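Local coordinates for putative enoyl-CoA hydratase (Streptomyces avermitilis, PDB 3GKB), which probably acts on acyl-CoA thioesters as an enoyl-CoA hydratase or a related enzyme of the crotonase superfamily, its own substrate and reaction being unestablished, at residues 147-152 with 241-246; 30-35 with 68-73; 138-143 with 186-191; 62-67 with 114-119. One frame throughout, in Å; residues are numbered along the deposited sequence.

Contact 1 (147-152 with 241-246); sequences MGIIPG and AATFSL
Ile149 carries the loop 147-152 onto the C-terminal part of helix 230-243 and the turn that follows it, and its side chain meets Thr243 and Phe244 in turn. At its root, CB lies 3.4 Å from Thr243 OG1. Chi1 of 63° sets CG2 anti to the carbonyl carbon, and this branch meets both partners: it touches the same hydroxyl oxygen and then passes over one face of the Phe244 ring. The resulting CH-pi contact measures 4.0 Å from CG2 to the ring centroid of Phe244, with CG2 displaced toward the rim at CZ. CD1, at the tip of the other branch, brushes Phe244 CZ at 4.1 Å. Thr243 OG1 is hydrogen-bonded to Trp240 O one turn back in the helix, and Trp240 also meets the Phe244 ring edge-to-face. Beside this patch a water donates to Gly148 O at 2.7 Å and also to Thr243 O, tying the two backbones together. Ala219 of the second subunit packs on both Ile150 and Thr243, so the joint lies against a subunit interface. With no direct hydrogen bond across it and Ile150 N buried without a partner, the contact rests on van der Waals packing, the CH-pi contact and the bridging water.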
loop_
_atom_site.group_PDB
_atom_site.type_symbol
_atom_site.label_atom_id
_atom_site.label_comp_id
_atom_site.label_asym_id
_atom_site.label_seq_id
_atom_site.Cartn_x
_atom_site.Cartn_y
_atom_site.Cartn_z
ATOM N N MET B 147 -19.769 17.397 8.021
ATOM C CA MET B 147 -20.521 17.683 9.247
ATOM C C MET B 147 -19.692 18.545 10.210
ATOM O O MET B 147 -20.083 18.778 11.341
ATOM C CB MET B 147 -21.005 16.367 9.855
ATOM C CG MET B 147 -22.024 15.547 8.958
ATOM S SD MET B 147 -22.557 14.046 9.902
ATOM C CE MET B 147 -23.684 13.344 8.652
ATOM N N GLY B 148 -18.540 19.038 9.734
ATOM C CA GLY B 148 -17.679 19.924 10.496
ATOM C C GLY B 148 -16.809 19.233 11.514
ATOM O O GLY B 148 -16.295 19.875 12.430
ATOM N N ILE B 149 -16.635 17.918 11.341
ATOM C CA ILE B 149 -15.823 17.106 12.246
ATOM C C ILE B 149 -14.838 16.276 11.417
ATOM O O ILE B 149 -14.588 16.591 10.236
ATOM C CB ILE B 149 -16.716 16.285 13.224
ATOM C CG1 ILE B 149 -17.600 15.269 12.481
ATOM C CG2 ILE B 149 -17.615 17.248 14.042
ATOM C CD1 ILE B 149 -18.275 14.217 13.401
ATOM N N ILE B 150 -14.173 15.318 12.044
ATOM C CA ILE B 150 -13.378 14.335 11.327
ATOM C C ILE B 150 -13.830 12.953 11.817
ATOM O O ILE B 150 -14.583 12.858 12.777
ATOM C CB ILE B 150 -11.838 14.545 11.515
ATOM C CG1 ILE B 150 -11.417 14.546 13.013
ATOM C CG2 ILE B 150 -11.379 15.846 10.859
ATOM C CD1 ILE B 150 -10.037 14.006 13.253
ATOM N N PRO B 151 -13.385 11.882 11.158
ATOM C CA PRO B 151 -13.720 10.576 11.727
ATOM C C PRO B 151 -13.169 10.423 13.135
ATOM O O PRO B 151 -12.021 10.739 13.382
ATOM C CB PRO B 151 -13.062 9.598 10.752
ATOM C CG PRO B 151 -12.947 10.350 9.481
ATOM C CD PRO B 151 -12.733 11.768 9.844
ATOM N N GLY B 152 -14.020 10.016 14.066
ATOM C CA GLY B 152 -13.656 9.812 15.438
ATOM C C GLY B 152 -13.848 8.395 15.927
ATOM O O GLY B 152 -13.725 8.135 17.127
ATOM N N ALA B 241 -12.306 15.492 19.106
ATOM C CA ALA B 241 -12.912 16.219 20.241
ATOM C C ALA B 241 -12.845 17.722 20.045
ATOM O O ALA B 241 -13.819 18.415 20.311
ATOM C CB ALA B 241 -12.244 15.845 21.572
ATOM N N ALA B 242 -11.719 18.208 19.526
ATOM C CA ALA B 242 -11.511 19.631 19.338
ATOM C C ALA B 242 -12.482 20.238 18.319
ATOM O O ALA B 242 -12.851 21.405 18.468
ATOM C CB ALA B 242 -10.039 19.942 18.933
ATOM N N THR B 243 -12.896 19.477 17.293
ATOM C CA THR B 243 -13.830 19.989 16.285
ATOM C C THR B 243 -15.220 20.301 16.871
ATOM O O THR B 243 -15.922 21.163 16.347
ATOM C CB THR B 243 -13.951 19.039 15.034
ATOM O OG1 THR B 243 -14.576 17.799 15.396
ATOM C CG2 THR B 243 -12.578 18.775 14.428
ATOM N N PHE B 244 -15.618 19.622 17.956
ATOM C CA PHE B 244 -16.847 20.015 18.712
ATOM C C PHE B 244 -16.731 21.245 19.609
ATOM O O PHE B 244 -17.734 21.721 20.172
ATOM C CB PHE B 244 -17.351 18.852 19.567
ATOM C CG PHE B 244 -17.796 17.704 18.776
ATOM C CD1 PHE B 244 -16.934 16.655 18.526
ATOM C CD2 PHE B 244 -19.063 17.686 18.201
ATOM C CE1 PHE B 244 -17.331 15.608 17.756
ATOM C CE2 PHE B 244 -19.468 16.624 17.436
ATOM C CZ PHE B 244 -18.586 15.570 17.218
ATOM N N SER B 245 -15.534 21.773 19.782
ATOM C CA SER B 245 -15.385 23.062 20.452
ATOM C C SER B 245 -15.622 24.221 19.503
ATOM O O SER B 245 -15.396 25.365 19.892
ATOM C CB SER B 245 -13.977 23.203 21.026
ATOM O OG SER B 245 -13.672 22.113 21.840
ATOM N N LEU B 246 -15.988 23.933 18.244
ATOM C CA LEU B 246 -16.328 24.970 17.267
ATOM C C LEU B 246 -17.800 24.844 16.850
ATOM O O LEU B 246 -18.343 23.729 16.847
ATOM C CB LEU B 246 -15.415 24.846 16.026
ATOM C CG LEU B 246 -13.916 24.758 16.346
ATOM C CD1 LEU B 246 -13.105 24.373 15.103
ATOM C CD2 LEU B 246 -13.428 26.104 16.939
HETATM O O HOH W 1 -16.902 22.105 13.892
#

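Contact 2 (30-35 with 68-73); sequences NVIGAT and AHVDMR
The imidazole of His69 has Val31 CG1 approaching it obliquely, 4.5 Å from CE1 of the ring, while its edge is used for polar contacts. ND1 donates to Val70 O at 2.8 Å with that oxygen exactly in the ring plane, and NE2 is bonded to Glu267 OE2, so the two nitrogens fix how the ring is rotated. The second flat group, the Asp71 carboxylate, is met from above its plane: Arg73 N reaches OD1 and closes an Asx turn. Its other oxygen, OD2, accepts from a water that in turn receives Ala34 N, and Asp71 CG stands anti to the backbone N (chi1 179°), which carries the carboxylate alongside Gly33. A negative charge here, near the start of helix 34-48 with Gly33 as its N-cap, would probably suit the helix dipole.

Between these groups the backbones run the same way and form a single bridge, Ile32 with Val70. Ile32 N donates to His69 O at 2.9 Å, and Asp71 N returns a bond of 2.8 Å to Ile32 O. Ala68 N adds a third, to Asn30 O at 3.0 Å. In crotonase relatives the segment corresponding to 68-73 supplies part of the oxyanion hole, and probably does so here.

Asn30 ND2 extends the link to Leu24 O on strand 19-24 and to Phe66 O. Ala34 packs on helix 78-87 and Met72 on helix 248-258, so the bridged segments lie between these two helices, with Asn30 tied to the sheet.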
loop_
_atom_site.group_PDB
_atom_site.type_symbol
_atom_site.label_atom_id
_atom_site.label_comp_id
_atom_site.label_asym_id
_atom_site.label_seq_id
_atom_site.Cartn_x
_atom_site.Cartn_y
_atom_site.Cartn_z
ATOM N N ASN B 30 -30.374 2.082 8.269
ATOM C CA ASN B 30 -29.299 1.411 9.006
ATOM C C ASN B 30 -28.328 2.395 9.660
ATOM O O ASN B 30 -27.095 2.232 9.604
ATOM C CB ASN B 30 -28.556 0.398 8.126
ATOM C CG ASN B 30 -29.208 -0.980 8.129
ATOM O OD1 ASN B 30 -30.411 -1.138 8.450
ATOM N ND2 ASN B 30 -28.424 -1.996 7.755
ATOM N N VAL B 31 -28.881 3.399 10.339
ATOM C CA VAL B 31 -28.003 4.240 11.158
ATOM C C VAL B 31 -27.476 3.398 12.309
ATOM O O VAL B 31 -28.104 2.437 12.732
ATOM C CB VAL B 31 -28.652 5.550 11.703
ATOM C CG1 VAL B 31 -29.214 6.404 10.594
ATOM C CG2 VAL B 31 -29.659 5.267 12.759
ATOM N N ILE B 32 -26.285 3.740 12.755
ATOM C CA ILE B 32 -25.662 3.179 13.955
ATOM C C ILE B 32 -26.020 4.071 15.124
ATOM O O ILE B 32 -25.435 5.161 15.318
ATOM C CB ILE B 32 -24.138 3.163 13.847
ATOM C CG1 ILE B 32 -23.684 2.436 12.584
ATOM C CG2 ILE B 32 -23.531 2.516 15.102
ATOM C CD1 ILE B 32 -22.227 2.757 12.236
ATOM N N GLY B 33 -26.995 3.628 15.894
ATOM C CA GLY B 33 -27.415 4.336 17.104
ATOM C C GLY B 33 -26.872 3.663 18.348
ATOM O O GLY B 33 -26.130 2.651 18.276
ATOM N N ALA B 34 -27.231 4.220 19.503
ATOM C CA ALA B 34 -26.759 3.692 20.781
ATOM C C ALA B 34 -27.208 2.260 21.012
ATOM O O ALA B 34 -26.433 1.449 21.545
ATOM C CB ALA B 34 -27.205 4.574 21.949
ATOM N N THR B 35 -28.436 1.945 20.592
ATOM C CA THR B 35 -28.952 0.599 20.719
ATOM C C THR B 35 -28.143 -0.386 19.882
ATOM O O THR B 35 -27.742 -1.429 20.382
ATOM C CB THR B 35 -30.475 0.510 20.413
ATOM O OG1 THR B 35 -31.186 1.350 21.342
ATOM C CG2 THR B 35 -30.958 -0.925 20.567
ATOM N N ALA B 68 -25.459 3.507 7.473
ATOM C CA ALA B 68 -25.509 4.866 6.938
ATOM C C ALA B 68 -24.387 5.739 7.480
ATOM O O ALA B 68 -23.710 6.415 6.722
ATOM C CB ALA B 68 -26.839 5.489 7.253
ATOM N N HIS B 69 -24.236 5.699 8.805
ATOM C CA HIS B 69 -23.348 6.527 9.633
ATOM C C HIS B 69 -23.915 6.484 11.054
ATOM O O HIS B 69 -24.956 5.880 11.281
ATOM C CB HIS B 69 -23.208 7.986 9.122
ATOM C CG HIS B 69 -24.512 8.692 8.930
ATOM N ND1 HIS B 69 -25.277 9.139 9.989
ATOM C CD2 HIS B 69 -25.212 8.980 7.805
ATOM C CE1 HIS B 69 -26.378 9.703 9.520
ATOM N NE2 HIS B 69 -26.377 9.598 8.200
ATOM N N VAL B 70 -23.223 7.114 11.995
ATOM C CA VAL B 70 -23.705 7.196 13.366
ATOM C C VAL B 70 -24.910 8.135 13.446
ATOM O O VAL B 70 -24.964 9.159 12.778
ATOM C CB VAL B 70 -22.568 7.654 14.312
ATOM C CG1 VAL B 70 -23.106 7.958 15.709
ATOM C CG2 VAL B 70 -21.478 6.562 14.385
ATOM N N ASP B 71 -25.862 7.753 14.272
ATOM C CA ASP B 71 -27.088 8.500 14.485
ATOM C C ASP B 71 -26.751 9.945 14.837
ATOM O O ASP B 71 -26.037 10.240 15.795
ATOM C CB ASP B 71 -27.878 7.821 15.606
ATOM C CG ASP B 71 -29.185 8.545 15.942
ATOM O OD1 ASP B 71 -29.591 9.463 15.178
ATOM O OD2 ASP B 71 -29.769 8.184 17.002
ATOM N N MET B 72 -27.262 10.858 14.038
ATOM C CA MET B 72 -26.945 12.278 14.217
ATOM C C MET B 72 -27.626 12.861 15.480
ATOM O O MET B 72 -27.288 13.955 15.917
ATOM C CB MET B 72 -27.363 13.040 12.960
ATOM C CG MET B 72 -26.388 12.839 11.732
ATOM S SD MET B 72 -27.138 13.292 10.101
ATOM C CE MET B 72 -27.026 15.033 10.120
ATOM N N ARG B 73 -28.601 12.137 16.013
ATOM C CA ARG B 73 -29.264 12.501 17.265
ATOM C C ARG B 73 -28.683 11.791 18.486
ATOM O O ARG B 73 -29.252 11.892 19.588
ATOM C CB ARG B 73 -30.748 12.176 17.183
ATOM C CG ARG B 73 -31.469 12.846 16.042
ATOM C CD ARG B 73 -32.931 12.917 16.368
ATOM N NE ARG B 73 -33.596 13.907 15.558
ATOM C CZ ARG B 73 -34.184 13.658 14.404
ATOM N NH1 ARG B 73 -34.177 12.428 13.891
ATOM N NH2 ARG B 73 -34.770 14.657 13.747
HETATM O O HOH W 2 -28.868 6.484 19.147
#

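Contact 3 (138-143 with 186-191); sequences AGLGQI and YGWINR
In this crotonase fold, Leu140 on strand 139-141 of the small three-stranded sheet packs against Trp188, whose backbone N closes the Schellman motif that ends helix 180-186. Gly187, with positive phi, is the C-prime residue of that motif and turns the chain so that Trp188 points back at the strand. Trp188 CG lies anti to the backbone N (chi1 -161°), bringing the indole face against Leu140. Leu140 CB sits over the six-membered ring of Trp188, 3.9 Å from its centroid, in a CH-pi contact 18° off the ring normal. On the same face Leu140 CD1 stands 4.0 Å above the middle of the indole. That methyl also meets Ile189 CG2 at 3.5 Å, so the leucine packs on two successive residues of the loop.

Helices 155-163, 165-174 and 120-127 surround the indole through Leu159, Val163, Val171 and Ala126, which makes this a buried join between the small sheet and the helical layers. With an alanine in place of Trp188, Leu140 would probably lose the flat surface it rests on, leaving a gap among these helices. Three residues after Trp188, Arg191 forms a salt bridge with Glu170 of the third subunit, so the loop runs from the core straight to the trimer interface.

Gln142 meets the edge of the same six-membered ring, its OE1 3.7 Å from Trp188 CZ2, while its NE2 is bonded to Glu144. One water in the indole plane accepts from Trp188 NE1 at 3.0 Å and donates to Gln142 OE1 at 2.7 Å.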
loop_
_atom_site.group_PDB
_atom_site.type_symbol
_atom_site.label_atom_id
_atom_site.label_comp_id
_atom_site.label_asym_id
_atom_site.label_seq_id
_atom_site.Cartn_x
_atom_site.Cartn_y
_atom_site.Cartn_z
ATOM N N ALA B 138 -21.852 -0.754 -4.483
ATOM C CA ALA B 138 -21.296 -0.416 -3.191
ATOM C C ALA B 138 -20.677 0.970 -3.206
ATOM O O ALA B 138 -20.207 1.455 -4.238
ATOM C CB ALA B 138 -20.255 -1.422 -2.786
ATOM N N GLY B 139 -20.617 1.577 -2.040
ATOM C CA GLY B 139 -19.914 2.840 -1.875
ATOM C C GLY B 139 -19.405 3.031 -0.451
ATOM O O GLY B 139 -20.026 2.587 0.497
ATOM N N LEU B 140 -18.269 3.718 -0.326
ATOM C CA LEU B 140 -17.650 4.005 0.947
ATOM C C LEU B 140 -17.252 5.459 0.994
ATOM O O LEU B 140 -16.613 5.961 0.050
ATOM C CB LEU B 140 -16.386 3.176 1.133
ATOM C CG LEU B 140 -16.560 1.765 1.623
ATOM C CD1 LEU B 140 -15.270 1.005 1.388
ATOM C CD2 LEU B 140 -16.957 1.787 3.127
ATOM N N GLY B 141 -17.641 6.140 2.057
ATOM C CA GLY B 141 -17.242 7.526 2.225
ATOM C C GLY B 141 -17.086 7.927 3.674
ATOM O O GLY B 141 -17.819 7.445 4.554
ATOM N N GLN B 142 -16.154 8.839 3.929
ATOM C CA GLN B 142 -16.023 9.423 5.271
ATOM C C GLN B 142 -16.726 10.781 5.210
ATOM O O GLN B 142 -16.161 11.756 4.757
ATOM C CB GLN B 142 -14.558 9.560 5.717
ATOM C CG GLN B 142 -13.791 8.224 5.876
ATOM C CD GLN B 142 -14.296 7.272 6.999
ATOM O OE1 GLN B 142 -13.893 6.093 7.021
ATOM N NE2 GLN B 142 -15.158 7.771 7.934
ATOM N N ILE B 143 -17.980 10.818 5.639
ATOM C CA ILE B 143 -18.818 12.015 5.530
ATOM C C ILE B 143 -18.497 13.100 6.567
ATOM O O ILE B 143 -18.981 14.239 6.453
ATOM C CB ILE B 143 -20.308 11.601 5.664
ATOM C CG1 ILE B 143 -21.263 12.706 5.197
ATOM C CG2 ILE B 143 -20.641 11.243 7.116
ATOM C CD1 ILE B 143 -21.348 12.878 3.702
ATOM N N TYR B 186 -7.274 1.276 -3.861
ATOM C CA TYR B 186 -6.629 1.971 -2.734
ATOM C C TYR B 186 -6.228 1.011 -1.602
ATOM O O TYR B 186 -5.304 1.294 -0.856
ATOM C CB TYR B 186 -7.547 3.068 -2.176
ATOM C CG TYR B 186 -7.532 4.404 -2.921
ATOM C CD1 TYR B 186 -7.177 4.505 -4.275
ATOM C CD2 TYR B 186 -7.887 5.564 -2.268
ATOM C CE1 TYR B 186 -7.171 5.718 -4.904
ATOM C CE2 TYR B 186 -7.883 6.774 -2.897
ATOM C CZ TYR B 186 -7.517 6.852 -4.224
ATOM O OH TYR B 186 -7.484 8.079 -4.857
ATOM N N GLY B 187 -6.932 -0.108 -1.462
ATOM C CA GLY B 187 -6.674 -1.065 -0.418
ATOM C C GLY B 187 -7.564 -0.863 0.803
ATOM O O GLY B 187 -7.342 -1.509 1.827
ATOM N N TRP B 188 -8.578 0.001 0.674
ATOM C CA TRP B 188 -9.569 0.274 1.746
ATOM C C TRP B 188 -10.420 -0.968 2.010
ATOM O O TRP B 188 -10.801 -1.257 3.153
ATOM C CB TRP B 188 -10.457 1.430 1.315
ATOM C CG TRP B 188 -11.230 2.155 2.370
ATOM C CD1 TRP B 188 -11.320 1.860 3.707
ATOM C CD2 TRP B 188 -12.051 3.303 2.162
ATOM N NE1 TRP B 188 -12.136 2.773 4.336
ATOM C CE2 TRP B 188 -12.579 3.681 3.413
ATOM C CE3 TRP B 188 -12.357 4.079 1.044
ATOM C CZ2 TRP B 188 -13.408 4.792 3.570
ATOM C CZ3 TRP B 188 -13.193 5.180 1.204
ATOM C CH2 TRP B 188 -13.717 5.509 2.449
ATOM N N ILE B 189 -10.690 -1.710 0.948
ATOM C CA ILE B 189 -11.312 -3.032 1.052
ATOM C C ILE B 189 -10.470 -4.046 0.294
ATOM O O ILE B 189 -9.552 -3.682 -0.456
ATOM C CB ILE B 189 -12.754 -3.046 0.483
ATOM C CG1 ILE B 189 -12.735 -2.730 -1.021
ATOM C CG2 ILE B 189 -13.631 -2.091 1.253
ATOM C CD1 ILE B 189 -14.116 -2.732 -1.693
ATOM N N ASN B 190 -10.788 -5.330 0.433
ATOM C CA ASN B 190 -9.959 -6.361 -0.170
ATOM C C ASN B 190 -10.189 -6.483 -1.675
ATOM O O ASN B 190 -9.225 -6.589 -2.454
ATOM C CB ASN B 190 -10.192 -7.734 0.481
ATOM C CG ASN B 190 -9.699 -7.788 1.908
ATOM O OD1 ASN B 190 -10.138 -7.015 2.757
ATOM N ND2 ASN B 190 -8.781 -8.720 2.186
ATOM N N ARG B 191 -11.448 -6.469 -2.087
ATOM C CA ARG B 191 -11.796 -6.753 -3.486
ATOM C C ARG B 191 -13.161 -6.225 -3.837
ATOM O O ARG B 191 -14.039 -6.240 -2.998
ATOM C CB ARG B 191 -11.748 -8.262 -3.760
ATOM C CG ARG B 191 -11.471 -8.635 -5.230
ATOM C CD ARG B 191 -9.975 -8.763 -5.434
ATOM N NE ARG B 191 -9.441 -9.893 -4.681
ATOM C CZ ARG B 191 -9.509 -11.168 -5.035
ATOM N NH1 ARG B 191 -10.044 -11.546 -6.204
ATOM N NH2 ARG B 191 -9.006 -12.081 -4.224
HETATM O O HOH W 3 -12.778 3.636 7.159
#

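Contact 4 (62-67 with 114-119); sequences DPEFFL and AGKARG
Phe65 and Lys116 each place CG anti to the carbonyl carbon, chi1 being -55° and -65°, and so lay an aromatic ring beside an aliphatic chain on one face of the sheet. Phe65 CD1 touches Lys116 CB at 3.9 Å, and its CE1 follows on to CD of the same lysine. Further along, CE1 comes 4.1 Å from Arg118 NH1, which lies at the ring edge with the two planes 40° apart. Glu64 CG lies over one face of the ring, toward its rim. Were Phe65 replaced by an alanine, the Lys116 methylenes would lose the ring they lie along and would probably be freer to shift.

The backbones pair in parallel, Phe65 with Lys116, as neighbouring turns of the crotonase spiral do; the chain turns a corner at Phe66. Lys116 N donates to Glu64 O at 2.9 Å, and Phe66 N to Lys116 O at 2.8 Å; Arg118 N to Leu67 O is weak. Gly115 comes so close to Glu64 O that a side chain there would clash. Just ahead in the chain, Asp62 OD1 takes the backbone N of Glu64, which makes an Asx turn, and also that of Phe65, which completes an Asx motif.

At the ends of their side chains, Glu64 OE2 and Lys116 NZ make a long salt bridge of 3.8 Å. A water separately links Lys116 NZ to the backbone Glu64 O, accepting from the first and donating to the second. Glu64 OE2 also pairs with Arg268 NE of helix 264-268, and Arg118 NE with Glu271 of helix 270-280.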
loop_
_atom_site.group_PDB
_atom_site.type_symbol
_atom_site.label_atom_id
_atom_site.label_comp_id
_atom_site.label_asym_id
_atom_site.label_seq_id
_atom_site.Cartn_x
_atom_site.Cartn_y
_atom_site.Cartn_z
ATOM N N ASP B 62 -30.773 -3.907 4.499
ATOM C CA ASP B 62 -31.265 -2.682 3.821
ATOM C C ASP B 62 -30.797 -2.704 2.361
ATOM O O ASP B 62 -29.611 -2.896 2.097
ATOM C CB ASP B 62 -30.730 -1.457 4.564
ATOM C CG ASP B 62 -31.278 -0.142 4.037
ATOM O OD1 ASP B 62 -31.066 0.181 2.844
ATOM O OD2 ASP B 62 -31.871 0.596 4.865
ATOM N N PRO B 63 -31.725 -2.516 1.400
ATOM C CA PRO B 63 -31.324 -2.641 -0.000
ATOM C C PRO B 63 -30.341 -1.576 -0.516
ATOM O O PRO B 63 -29.767 -1.787 -1.566
ATOM C CB PRO B 63 -32.658 -2.557 -0.781
ATOM C CG PRO B 63 -33.657 -1.967 0.174
ATOM C CD PRO B 63 -33.181 -2.298 1.569
ATOM N N GLU B 64 -30.188 -0.447 0.176
ATOM C CA GLU B 64 -29.322 0.635 -0.310
ATOM C C GLU B 64 -28.127 0.945 0.602
ATOM O O GLU B 64 -27.061 1.396 0.114
ATOM C CB GLU B 64 -30.154 1.901 -0.497
ATOM C CG GLU B 64 -29.327 3.025 -1.068
ATOM C CD GLU B 64 -30.146 4.128 -1.721
ATOM O OE1 GLU B 64 -31.396 4.074 -1.645
ATOM O OE2 GLU B 64 -29.489 5.030 -2.306
ATOM N N PHE B 65 -28.310 0.727 1.907
ATOM C CA PHE B 65 -27.296 1.082 2.938
ATOM C C PHE B 65 -26.808 -0.132 3.720
ATOM O O PHE B 65 -27.594 -0.953 4.172
ATOM C CB PHE B 65 -27.869 2.125 3.897
ATOM C CG PHE B 65 -28.379 3.320 3.181
ATOM C CD1 PHE B 65 -27.487 4.250 2.646
ATOM C CD2 PHE B 65 -29.718 3.461 2.932
ATOM C CE1 PHE B 65 -27.951 5.317 1.916
ATOM C CE2 PHE B 65 -30.184 4.513 2.181
ATOM C CZ PHE B 65 -29.310 5.435 1.675
ATOM N N PHE B 66 -25.489 -0.248 3.855
ATOM C CA PHE B 66 -24.892 -1.224 4.764
ATOM C C PHE B 66 -25.047 -0.684 6.180
ATOM O O PHE B 66 -25.772 -1.269 7.003
ATOM C CB PHE B 66 -23.425 -1.460 4.395
ATOM C CG PHE B 66 -22.712 -2.391 5.310
ATOM C CD1 PHE B 66 -22.814 -3.773 5.145
ATOM C CD2 PHE B 66 -21.962 -1.905 6.370
ATOM C CE1 PHE B 66 -22.159 -4.617 6.004
ATOM C CE2 PHE B 66 -21.315 -2.770 7.242
ATOM C CZ PHE B 66 -21.422 -4.118 7.057
ATOM N N LEU B 67 -24.410 0.470 6.431
ATOM C CA LEU B 67 -24.576 1.259 7.657
ATOM C C LEU B 67 -24.423 2.719 7.262
ATOM O O LEU B 67 -23.415 3.091 6.730
ATOM C CB LEU B 67 -23.549 0.917 8.718
ATOM C CG LEU B 67 -23.705 -0.425 9.447
ATOM C CD1 LEU B 67 -22.431 -0.697 10.320
ATOM C CD2 LEU B 67 -25.023 -0.494 10.276
ATOM N N ALA B 114 -22.701 -4.482 -0.132
ATOM C CA ALA B 114 -23.468 -4.342 -1.351
ATOM C C ALA B 114 -23.902 -2.909 -1.599
ATOM O O ALA B 114 -23.977 -2.502 -2.767
ATOM C CB ALA B 114 -24.678 -5.288 -1.343
ATOM N N GLY B 115 -24.106 -2.133 -0.542
ATOM C CA GLY B 115 -24.599 -0.778 -0.653
ATOM C C GLY B 115 -23.638 0.259 -0.080
ATOM O O GLY B 115 -22.404 0.080 -0.113
ATOM N N LYS B 116 -24.218 1.347 0.419
ATOM C CA LYS B 116 -23.453 2.483 0.911
ATOM C C LYS B 116 -23.167 2.400 2.409
ATOM O O LYS B 116 -24.060 2.086 3.219
ATOM C CB LYS B 116 -24.183 3.801 0.613
ATOM C CG LYS B 116 -24.324 4.110 -0.863
ATOM C CD LYS B 116 -25.423 5.119 -1.077
ATOM C CE LYS B 116 -25.539 5.577 -2.517
ATOM N NZ LYS B 116 -25.945 4.466 -3.398
ATOM N N ALA B 117 -21.915 2.718 2.751
ATOM C CA ALA B 117 -21.470 2.820 4.135
ATOM C C ALA B 117 -20.688 4.111 4.274
ATOM O O ALA B 117 -19.746 4.346 3.533
ATOM C CB ALA B 117 -20.586 1.613 4.518
ATOM N N ARG B 118 -21.118 4.970 5.191
ATOM C CA ARG B 118 -20.466 6.234 5.409
ATOM C C ARG B 118 -20.160 6.465 6.890
ATOM O O ARG B 118 -20.786 5.866 7.789
ATOM C CB ARG B 118 -21.274 7.402 4.872
ATOM C CG ARG B 118 -21.526 7.386 3.380
ATOM C CD ARG B 118 -22.294 8.615 3.024
ATOM N NE ARG B 118 -22.615 8.819 1.612
ATOM C CZ ARG B 118 -23.775 8.493 1.030
ATOM N NH1 ARG B 118 -24.699 7.835 1.697
ATOM N NH2 ARG B 118 -24.006 8.833 -0.240
ATOM N N GLY B 119 -19.173 7.319 7.129
ATOM C CA GLY B 119 -18.727 7.654 8.485
ATOM C C GLY B 119 -18.395 6.439 9.308
ATOM O O GLY B 119 -17.603 5.583 8.893
HETATM O O HOH W 4 -26.614 1.938 -2.568
#

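In the fold
Along the chain, the segments of contacts 2 and 4 alternate, as do those of contacts 3 and 1, the first pair closing before the second opens. Contacts 3 and 4 have centres about 11 Å apart and meet in one small sheet, where strands 116-118 and 139-141 are neighbours. Contact 2 continues from contact 4, about 12 Å away between centres, because residues 62-67 run on into 68-73. Contact 1 lies further out, about 17 Å from contact 2 between centres, joined through Met147 and Met72. Contacts 2 and 4, with strand 139-141, probably follow turns of the crotonase spiral. In relatives the helix start after Gly119 joins 68-73 in bordering the oxyanion hole, probably so here.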